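Local atomic coordinates of putative aminooxidase (Propionibacterium acnes, PDB entry 2BA9), a protein that binds flavin-adenine dinucleotide and isomerises polyunsaturated fatty acids, a reaction that yields conjugated linoleic acid. Residues T69-E72 against I73-T77; P104-G107 against P108-M111; D146-L149 against A150-C154; V411-Y414 against S415-V419. All coordinates share one frame; numbering follows the deposited sequence.

Contact 1 of 4, residues T69-E72 against I73-T77; sequences TIQE and IMDRT
Q71 and D75 face each other one turn apart on the α-helix 68-77, an i to i+4 amide-carboxylate pair laid over the helix surface. The side chain of Q71 starts with CG anti to the backbone N (chi1 -177°) and then bends at chi2, which brings its amide back over the following turn. NE2 donates to D75 OD1 at 2.9 Å. The acceptor lies close to the amide plane of Q71, yet the nitrogen comes to OD1 from above the carboxylate, 39° out of that plane, and the two flat groups are turned 32° against each other. The other branch of the amide is used too: OE1 of Q71 rests 3.7 Å from CE of M74, where the bend at chi3 folds the methionine methyl back along the helix. A second, apolar side is built by I70 and I73, whose side chains cross obliquely and meet by their CD1 methyls at 3.7 Å. This side faces the protein: I70 packs on M208 and I73 on F209 of helix 204-215, while T69 leans on helix 408-423. E72 and R76, also a turn apart, find polar partners beyond the helix, E72 with Y24 and R76 in a salt bridge with E26, both on helix 16-28. Underneath, the backbone keeps the regular i to i+4 hydrogen bonds, with M74 N bonded to I70 O at 2.9 Å. The Q71 carbonyl sits beneath the polar pair: its O accepts from D75 N at 3.0 Å, and D75 OD1 lies 3.2 Å from the same oxygen without a bond, since both atoms are acceptors.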
# COMPACT_ATOMS: atom_id res chain seq x y z
N THR A 69 10.84 -7.95 6.70
CA THR A 69 11.57 -7.74 5.44
C THR A 69 12.13 -6.31 5.37
O THR A 69 13.27 -6.11 4.97
CB THR A 69 10.69 -8.05 4.22
OG1 THR A 69 10.04 -9.31 4.42
CG2 THR A 69 11.52 -8.11 2.95
N ILE A 70 11.35 -5.33 5.80
CA ILE A 70 11.86 -3.96 5.87
C ILE A 70 13.04 -3.87 6.84
O ILE A 70 13.99 -3.13 6.57
CB ILE A 70 10.78 -2.90 6.24
CG1 ILE A 70 9.60 -2.97 5.25
CG2 ILE A 70 11.40 -1.49 6.25
CD1 ILE A 70 10.01 -3.09 3.75
N GLN A 71 13.02 -4.63 7.94
CA GLN A 71 14.18 -4.68 8.83
C GLN A 71 15.41 -5.20 8.10
O GLN A 71 16.51 -4.66 8.27
CB GLN A 71 13.91 -5.56 10.06
CG GLN A 71 15.08 -5.59 11.05
CD GLN A 71 15.45 -4.22 11.56
OE1 GLN A 71 14.66 -3.58 12.25
NE2 GLN A 71 16.65 -3.75 11.21
N GLU A 72 15.24 -6.23 7.28
CA GLU A 72 16.35 -6.75 6.45
C GLU A 72 16.91 -5.70 5.49
O GLU A 72 18.14 -5.66 5.23
CB GLU A 72 15.90 -7.96 5.65
CG GLU A 72 15.95 -9.27 6.41
CD GLU A 72 15.46 -10.42 5.56
OE1 GLU A 72 15.70 -10.41 4.33
OE2 GLU A 72 14.81 -11.33 6.11
N ILE A 73 16.01 -4.87 4.96
CA ILE A 73 16.37 -3.78 4.06
C ILE A 73 17.19 -2.73 4.81
O ILE A 73 18.23 -2.31 4.30
CB ILE A 73 15.12 -3.12 3.40
CG1 ILE A 73 14.45 -4.10 2.44
CG2 ILE A 73 15.51 -1.86 2.65
CD1 ILE A 73 13.13 -3.59 1.84
N MET A 74 16.75 -2.33 6.01
CA MET A 74 17.51 -1.38 6.83
C MET A 74 18.91 -1.92 7.23
O MET A 74 19.87 -1.15 7.32
CB MET A 74 16.72 -0.98 8.10
CG MET A 74 15.46 -0.16 7.84
SD MET A 74 14.72 0.51 9.36
CE MET A 74 13.76 -0.90 9.92
N ASP A 75 19.01 -3.23 7.47
CA ASP A 75 20.30 -3.84 7.81
C ASP A 75 21.29 -3.61 6.67
O ASP A 75 22.48 -3.35 6.88
CB ASP A 75 20.19 -5.36 8.03
CG ASP A 75 19.34 -5.75 9.22
OD1 ASP A 75 19.09 -4.92 10.12
OD2 ASP A 75 18.94 -6.93 9.25
N ARG A 76 20.77 -3.74 5.45
CA ARG A 76 21.58 -3.58 4.24
C ARG A 76 21.99 -2.13 3.99
O ARG A 76 23.10 -1.86 3.51
CB ARG A 76 20.80 -4.12 3.04
CG ARG A 76 21.67 -4.35 1.84
CD ARG A 76 20.89 -4.91 0.69
NE ARG A 76 21.60 -4.63 -0.55
CZ ARG A 76 22.27 -5.51 -1.29
NH1 ARG A 76 22.32 -6.80 -0.96
NH2 ARG A 76 22.89 -5.08 -2.38
N THR A 77 21.12 -1.19 4.33
CA THR A 77 21.36 0.23 4.00
C THR A 77 21.99 1.04 5.14
O THR A 77 22.57 2.11 4.91
CB THR A 77 20.05 0.93 3.61
OG1 THR A 77 19.13 0.85 4.70
CG2 THR A 77 19.42 0.29 2.36

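Contact 2 of 4, residues P104-G107 against P108-M111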
# COMPACT_ATOMS: atom_id res chain seq x y z
N PRO A 104 -19.49 4.06 26.83
CA PRO A 104 -19.96 3.05 27.80
C PRO A 104 -20.68 1.84 27.21
O PRO A 104 -20.62 0.76 27.79
CB PRO A 104 -20.94 3.84 28.68
CG PRO A 104 -20.66 5.27 28.43
CD PRO A 104 -20.19 5.35 27.02
N VAL A 105 -21.40 2.06 26.11
CA VAL A 105 -22.13 0.99 25.43
C VAL A 105 -21.28 0.35 24.33
O VAL A 105 -21.20 -0.88 24.24
CB VAL A 105 -23.41 1.52 24.78
CG1 VAL A 105 -24.22 0.36 24.21
CG2 VAL A 105 -24.23 2.31 25.78
N ARG A 106 -20.66 1.18 23.50
CA ARG A 106 -19.93 0.69 22.34
C ARG A 106 -18.59 0.07 22.75
O ARG A 106 -18.18 -0.97 22.20
CB ARG A 106 -19.71 1.83 21.32
CG ARG A 106 -19.08 1.39 19.98
CD ARG A 106 -19.74 0.13 19.41
NE ARG A 106 -19.48 -0.03 17.97
CZ ARG A 106 -20.00 -0.98 17.20
NH1 ARG A 106 -20.80 -1.90 17.70
NH2 ARG A 106 -19.70 -1.01 15.90
N GLY A 107 -17.92 0.69 23.71
CA GLY A 107 -16.59 0.25 24.14
C GLY A 107 -16.48 -1.23 24.45
O GLY A 107 -15.59 -1.92 23.91
N PRO A 108 -17.34 -1.74 25.35
CA PRO A 108 -17.34 -3.18 25.66
C PRO A 108 -17.73 -4.09 24.48
O PRO A 108 -17.34 -5.25 24.47
CB PRO A 108 -18.37 -3.30 26.79
CG PRO A 108 -18.59 -1.88 27.30
CD PRO A 108 -18.36 -1.00 26.13
N GLN A 109 -18.49 -3.57 23.52
CA GLN A 109 -18.87 -4.35 22.34
C GLN A 109 -17.67 -4.58 21.44
O GLN A 109 -17.38 -5.71 21.03
CB GLN A 109 -20.00 -3.67 21.57
CG GLN A 109 -21.35 -3.75 22.27
CD GLN A 109 -22.35 -2.71 21.75
OE1 GLN A 109 -22.10 -2.03 20.76
NE2 GLN A 109 -23.48 -2.59 22.43
N VAL A 110 -16.96 -3.50 21.15
CA VAL A 110 -15.71 -3.55 20.39
C VAL A 110 -14.73 -4.55 21.02
O VAL A 110 -14.26 -5.47 20.36
CB VAL A 110 -15.05 -2.16 20.29
CG1 VAL A 110 -13.68 -2.26 19.60
CG2 VAL A 110 -15.95 -1.18 19.54
N MET A 111 -14.46 -4.38 22.31
CA MET A 111 -13.47 -5.21 22.99
C MET A 111 -13.85 -6.69 23.01
O MET A 111 -12.97 -7.55 22.93
CB MET A 111 -13.23 -4.69 24.41
CG MET A 111 -12.48 -3.36 24.41
SD MET A 111 -10.79 -3.49 23.76
CE MET A 111 -11.00 -3.05 22.02
O HOH W 1 -22.56 -2.76 25.63
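Q109 reaches back over V105 and R106 near the start of helix 106-122, and its course can be followed outward atom by atom. CB stands 3.3 Å from the carbonyl O of R106, the oxygen that also receives a weak bond from Q109 N. CG lies anti to the carbonyl carbon of its own residue (chi1 -73°) and passes near V105 O; CD comes closer to that same oxygen, at 3.3 Å. The amide then divides. NE2 packs beside CG1 of V105, the two side chains running side by side in the same direction; its angle to V105 O is too poor for a direct hydrogen bond, and a water joins them instead. That water donates to V105 O at 2.7 Å and accepts weakly from NE2 of Q109. OE1 turns to R106, taking a long, weak bond from NH1 at 3.3 Å. The acceptor is at the edge of the guanidinium and in its plane, while the amide plane itself stands 88° to that group. The bend of R106 at chi2 (46°) also carries its CD across V110, 4.0 Å from CG2. Beneath these side chains V110 N donates to R106 O in a nearly straight bond of 3.0 Å, and M111 N repeats the step to G107 O. P108 has no N-H to give; its CD lies against P104 O at 3.3 Å. The stronger polar partner of R106 is D159, a salt bridge through NE, so the charge pair with D159 probably does more to fix the guanidinium than the glutamine oxygen, a weak, neutral acceptor at this solvent-facing helix start.

Contact 3 of 4, residues D146-L149 against A150-C154; sequences DEFL and ALNGC
F148 and N152 meet at the C-terminal end of helix 145-151 through both a hydrogen bond and a ring contact. Among the polar interactions, N152 ND2 donates to F148 O at 3.1 Å, tilted 32° from the carbonyl plane. Y125 OH is a second partner of this nitrogen, and K124 NZ bonds OD1, so both ends of the buried amide are engaged. The backbone continues the helical pattern with A150 N to D146 O at 2.8 Å and L151 N to E147 O. L149 O then accepts twice, from N152 N and from C154 N, each at 2.9 Å; the donors come from opposite faces of the carbonyl plane.

Contacts of carbon and ring are fewer. ND2 of N152 also stands 4.0 Å above one face of the F148 ring, offset toward its rim, with amide and ring planes 65° apart. CD2 of L149 touches CB of C154, and L117 of helix 106-122 covers both F148 and L149.

The chain leaves the helix at G153. G153 N bonds A150 O at 3.1 Å, and the positive phi of G153 (55°) turns the chain so that C154 N comes back to L149 O; the two bonds make a Schellman motif, with G153 as the C-prime residue that ends the helix.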
# COMPACT_ATOMS: atom_id res chain seq x y z
N ASP A 146 -16.87 -6.75 6.43
CA ASP A 146 -18.03 -6.67 7.33
C ASP A 146 -18.85 -7.94 7.31
O ASP A 146 -19.38 -8.35 8.34
CB ASP A 146 -18.96 -5.50 6.96
CG ASP A 146 -18.45 -4.16 7.45
OD1 ASP A 146 -17.78 -4.09 8.51
OD2 ASP A 146 -18.74 -3.16 6.75
N GLU A 147 -18.99 -8.54 6.12
CA GLU A 147 -19.70 -9.81 5.98
C GLU A 147 -18.96 -10.92 6.73
O GLU A 147 -19.55 -11.70 7.46
CB GLU A 147 -19.87 -10.18 4.50
CG GLU A 147 -20.94 -9.35 3.81
CD GLU A 147 -21.15 -9.74 2.36
OE1 GLU A 147 -21.14 -10.97 2.06
OE2 GLU A 147 -21.31 -8.81 1.52
N PHE A 148 -17.65 -10.98 6.54
CA PHE A 148 -16.78 -11.87 7.31
C PHE A 148 -17.03 -11.73 8.82
O PHE A 148 -17.24 -12.72 9.52
CB PHE A 148 -15.31 -11.60 6.96
CG PHE A 148 -14.32 -12.20 7.93
CD1 PHE A 148 -13.94 -13.53 7.82
CD2 PHE A 148 -13.79 -11.43 8.95
CE1 PHE A 148 -13.02 -14.09 8.72
CE2 PHE A 148 -12.87 -11.98 9.86
CZ PHE A 148 -12.48 -13.32 9.73
N LEU A 149 -17.00 -10.49 9.32
CA LEU A 149 -17.26 -10.21 10.74
C LEU A 149 -18.67 -10.64 11.17
O LEU A 149 -18.84 -11.30 12.22
CB LEU A 149 -17.05 -8.71 11.04
CG LEU A 149 -15.61 -8.16 11.00
CD1 LEU A 149 -15.54 -6.68 11.43
CD2 LEU A 149 -14.67 -9.00 11.86
N ALA A 150 -19.67 -10.28 10.37
CA ALA A 150 -21.06 -10.64 10.63
C ALA A 150 -21.26 -12.15 10.80
O ALA A 150 -21.98 -12.60 11.68
CB ALA A 150 -21.98 -10.10 9.52
N LEU A 151 -20.61 -12.92 9.96
CA LEU A 151 -20.72 -14.38 10.02
C LEU A 151 -20.22 -14.92 11.36
O LEU A 151 -20.69 -15.97 11.83
CB LEU A 151 -19.88 -14.97 8.88
CG LEU A 151 -20.06 -16.44 8.55
CD1 LEU A 151 -21.46 -16.72 8.03
CD2 LEU A 151 -19.01 -16.81 7.53
N ASN A 152 -19.29 -14.20 11.98
CA ASN A 152 -18.69 -14.62 13.24
C ASN A 152 -19.20 -13.83 14.44
O ASN A 152 -18.63 -13.92 15.52
CB ASN A 152 -17.16 -14.51 13.11
CG ASN A 152 -16.58 -15.57 12.19
OD1 ASN A 152 -16.62 -16.76 12.50
ND2 ASN A 152 -16.04 -15.14 11.04
N GLY A 153 -20.28 -13.08 14.27
CA GLY A 153 -20.78 -12.19 15.33
C GLY A 153 -19.77 -11.17 15.88
O GLY A 153 -19.80 -10.86 17.06
N CYS A 154 -18.88 -10.66 15.04
CA CYS A 154 -17.78 -9.80 15.48
C CYS A 154 -17.82 -8.41 14.84
O CYS A 154 -16.79 -7.75 14.74
CB CYS A 154 -16.43 -10.45 15.15
SG CYS A 154 -15.97 -11.84 16.16

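Contact 4 of 4, residues V411-Y414 against S415-V419. With FAD (flavin-adenine dinucleotide), chain D.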
# COMPACT_ATOMS: atom_id res chain seq x y z
N VAL A 411 4.78 -6.01 -0.07
CA VAL A 411 5.32 -6.12 -1.42
C VAL A 411 6.79 -6.57 -1.43
O VAL A 411 7.19 -7.37 -2.27
CB VAL A 411 5.16 -4.82 -2.26
CG1 VAL A 411 3.68 -4.36 -2.28
CG2 VAL A 411 6.08 -3.74 -1.79
N CYS A 412 7.59 -6.05 -0.50
CA CYS A 412 9.00 -6.42 -0.41
C CYS A 412 9.13 -7.89 0.00
O CYS A 412 9.91 -8.64 -0.58
CB CYS A 412 9.75 -5.53 0.58
SG CYS A 412 9.92 -3.80 0.05
N HIS A 413 8.35 -8.29 1.01
CA HIS A 413 8.26 -9.70 1.47
C HIS A 413 7.83 -10.64 0.32
O HIS A 413 8.39 -11.74 0.14
CB HIS A 413 7.28 -9.76 2.65
CG HIS A 413 7.24 -11.08 3.36
ND1 HIS A 413 6.34 -11.35 4.37
CD2 HIS A 413 7.96 -12.22 3.19
CE1 HIS A 413 6.52 -12.58 4.81
NE2 HIS A 413 7.49 -13.13 4.11
N TYR A 414 6.86 -10.20 -0.47
CA TYR A 414 6.46 -10.96 -1.65
C TYR A 414 7.60 -11.06 -2.68
O TYR A 414 7.82 -12.13 -3.25
CB TYR A 414 5.22 -10.36 -2.31
CG TYR A 414 4.64 -11.25 -3.39
CD1 TYR A 414 3.57 -12.09 -3.13
CD2 TYR A 414 5.17 -11.26 -4.67
CE1 TYR A 414 3.05 -12.92 -4.11
CE2 TYR A 414 4.66 -12.07 -5.66
CZ TYR A 414 3.59 -12.89 -5.38
OH TYR A 414 3.08 -13.70 -6.35
N SER A 415 8.30 -9.95 -2.92
CA SER A 415 9.47 -9.98 -3.84
C SER A 415 10.57 -10.97 -3.37
O SER A 415 11.03 -11.82 -4.14
CB SER A 415 10.04 -8.57 -4.05
OG SER A 415 9.34 -7.87 -5.09
N LYS A 416 10.95 -10.86 -2.10
CA LYS A 416 11.86 -11.83 -1.43
C LYS A 416 11.45 -13.28 -1.71
O LYS A 416 12.26 -14.11 -2.14
CB LYS A 416 11.85 -11.58 0.09
CG LYS A 416 12.70 -12.50 0.96
CD LYS A 416 12.40 -12.23 2.43
CE LYS A 416 13.40 -12.89 3.38
NZ LYS A 416 13.19 -14.35 3.45
N ASP A 417 10.19 -13.59 -1.43
CA ASP A 417 9.68 -14.96 -1.56
C ASP A 417 9.61 -15.40 -3.03
O ASP A 417 9.78 -16.57 -3.32
CB ASP A 417 8.30 -15.09 -0.91
CG ASP A 417 8.35 -15.14 0.61
OD1 ASP A 417 9.43 -15.40 1.19
OD2 ASP A 417 7.30 -14.93 1.24
N LEU A 418 9.36 -14.46 -3.95
CA LEU A 418 9.33 -14.77 -5.38
C LEU A 418 10.63 -15.43 -5.84
O LEU A 418 10.62 -16.35 -6.66
CB LEU A 418 9.06 -13.53 -6.23
CG LEU A 418 8.70 -13.77 -7.70
CD1 LEU A 418 7.23 -14.16 -7.87
CD2 LEU A 418 9.04 -12.52 -8.54
N VAL A 419 11.74 -14.92 -5.32
CA VAL A 419 13.06 -15.43 -5.66
C VAL A 419 13.20 -16.84 -5.11
O VAL A 419 13.69 -17.74 -5.80
CB VAL A 419 14.19 -14.55 -5.07
CG1 VAL A 419 15.56 -15.14 -5.41
CG2 VAL A 419 14.07 -13.10 -5.56
PA FAD D . 4.76 1.64 -5.99
O1A FAD D . 5.20 2.13 -4.64
O2A FAD D . 3.54 2.31 -6.59
O5B FAD D . 5.95 1.87 -7.03
C5B FAD D . 5.75 1.42 -8.35
C4B FAD D . 6.87 1.92 -9.24
O4B FAD D . 6.67 1.43 -10.55
C3B FAD D . 6.91 3.45 -9.30
O3B FAD D . 8.20 3.91 -8.99
C2B FAD D . 6.49 3.76 -10.71
O2B FAD D . 7.00 5.01 -11.19
C1B FAD D . 6.91 2.48 -11.45
N9A FAD D . 6.15 2.34 -12.71
C8A FAD D . 4.78 2.35 -12.86
N7A FAD D . 4.49 2.21 -14.19
C5A FAD D . 5.66 2.11 -14.87
C6A FAD D . 5.96 1.96 -16.24
N6A FAD D . 4.99 1.52 -17.10
N1A FAD D . 7.30 1.85 -16.62
C2A FAD D . 8.32 1.94 -15.69
N3A FAD D . 8.00 2.09 -14.34
C4A FAD D . 6.71 2.19 -13.94
N1 FAD D . 2.65 1.40 3.19
C2 FAD D . 2.94 0.90 4.44
O2 FAD D . 3.57 -0.16 4.55
N3 FAD D . 2.51 1.57 5.57
C4 FAD D . 1.81 2.75 5.44
O4 FAD D . 1.45 3.34 6.48
C4X FAD D . 1.52 3.27 4.18
N5 FAD D . 0.81 4.44 4.02
C5X FAD D . 0.66 5.05 2.78
C6 FAD D . 0.06 6.30 2.67
C7 FAD D . -0.04 6.91 1.42
C7M FAD D . -0.68 8.26 1.33
C8 FAD D . 0.45 6.26 0.29
C8M FAD D . 0.36 6.87 -1.08
C9 FAD D . 1.04 5.01 0.41
C9A FAD D . 1.15 4.38 1.65
N10 FAD D . 1.73 3.11 1.80
C10 FAD D . 1.97 2.59 3.05
C1' FAD D . 1.78 2.15 0.65
C2' FAD D . 3.19 1.99 0.10
O2' FAD D . 3.82 3.25 -0.12
C3' FAD D . 3.08 1.19 -1.19
O3' FAD D . 2.32 0.01 -0.95
C4' FAD D . 4.46 0.85 -1.73
O4' FAD D . 5.12 2.01 -2.23
C5' FAD D . 4.31 -0.21 -2.81
O5' FAD D . 5.50 -0.33 -3.54
P FAD D . 5.46 -0.93 -5.05
O1P FAD D . 6.85 -0.90 -5.66
O2P FAD D . 4.89 -2.30 -4.98
O3P FAD D . 4.53 0.05 -5.91
O HOH W 2 6.53 -7.80 -4.79
O HOH W 3 9.37 -15.30 3.79
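Two rings leave helix 408-423 with CG anti to the backbone N, H413 at chi1 -171° and Y414 at -170°, and each meets the residue one turn on in this i to i+4 α-helical contact. The H413 ring lies near D417, whose CG is set beside its own backbone N, and the two side chains cross with ring and carboxylate planes 61° apart. D417 OD2 is 3.4 Å from H413 NE2, but the angle is too poor for a direct hydrogen bond. A water completes the link: it lies in the ring plane at the imidazole edge, 2.9 Å from NE2 of H413, and donates to OD1 of D417 at 2.6 Å. Each carboxylate oxygen therefore has its own relation to the ring, OD2 by contact and OD1 through water. Y414 instead places CE2 4.0 Å from CD1 of L418, while its OH is bonded to E388. Along the backbone K416 N gives C412 O an almost linear hydrogen bond, and Y414 O accepts from L418 N. At the start of the segment, V411 belongs to the flavin-adenine dinucleotide pocket; its CG1 lies 3.6 Å from O2P of the cofactor, packing a methyl against the diphosphate. C412 faces A20 of helix 16-28, the helix that follows the likely Rossmann-type glycine-rich turn, and S415 OG bonds to A17 O there. A second water sits between this pocket-lining turn and the next one, donating to V411 O at 2.6 Å and to S415 OG at 2.8 Å.

Overall arrangement
The four contacts follow one another along the chain in the order 1, 2, 3, 4, each within one helix or at its end, and they form two pairs in space. Contacts 1 and 4, far apart in sequence, have centres about 13 Å apart and touch: helix 68-77 lies against helix 408-423, with T69 on H413 and both I70 and I73 on C412, beside the cofactor. Contacts 2 and 3, on the consecutive helices 106-122 and 145-151, have centres about 16 Å apart without touching. Contact 2 is about 39 Å from contacts 1 and 4, between centres. One pair thus borders the flavin pocket, while the other belongs to a peripheral helical region.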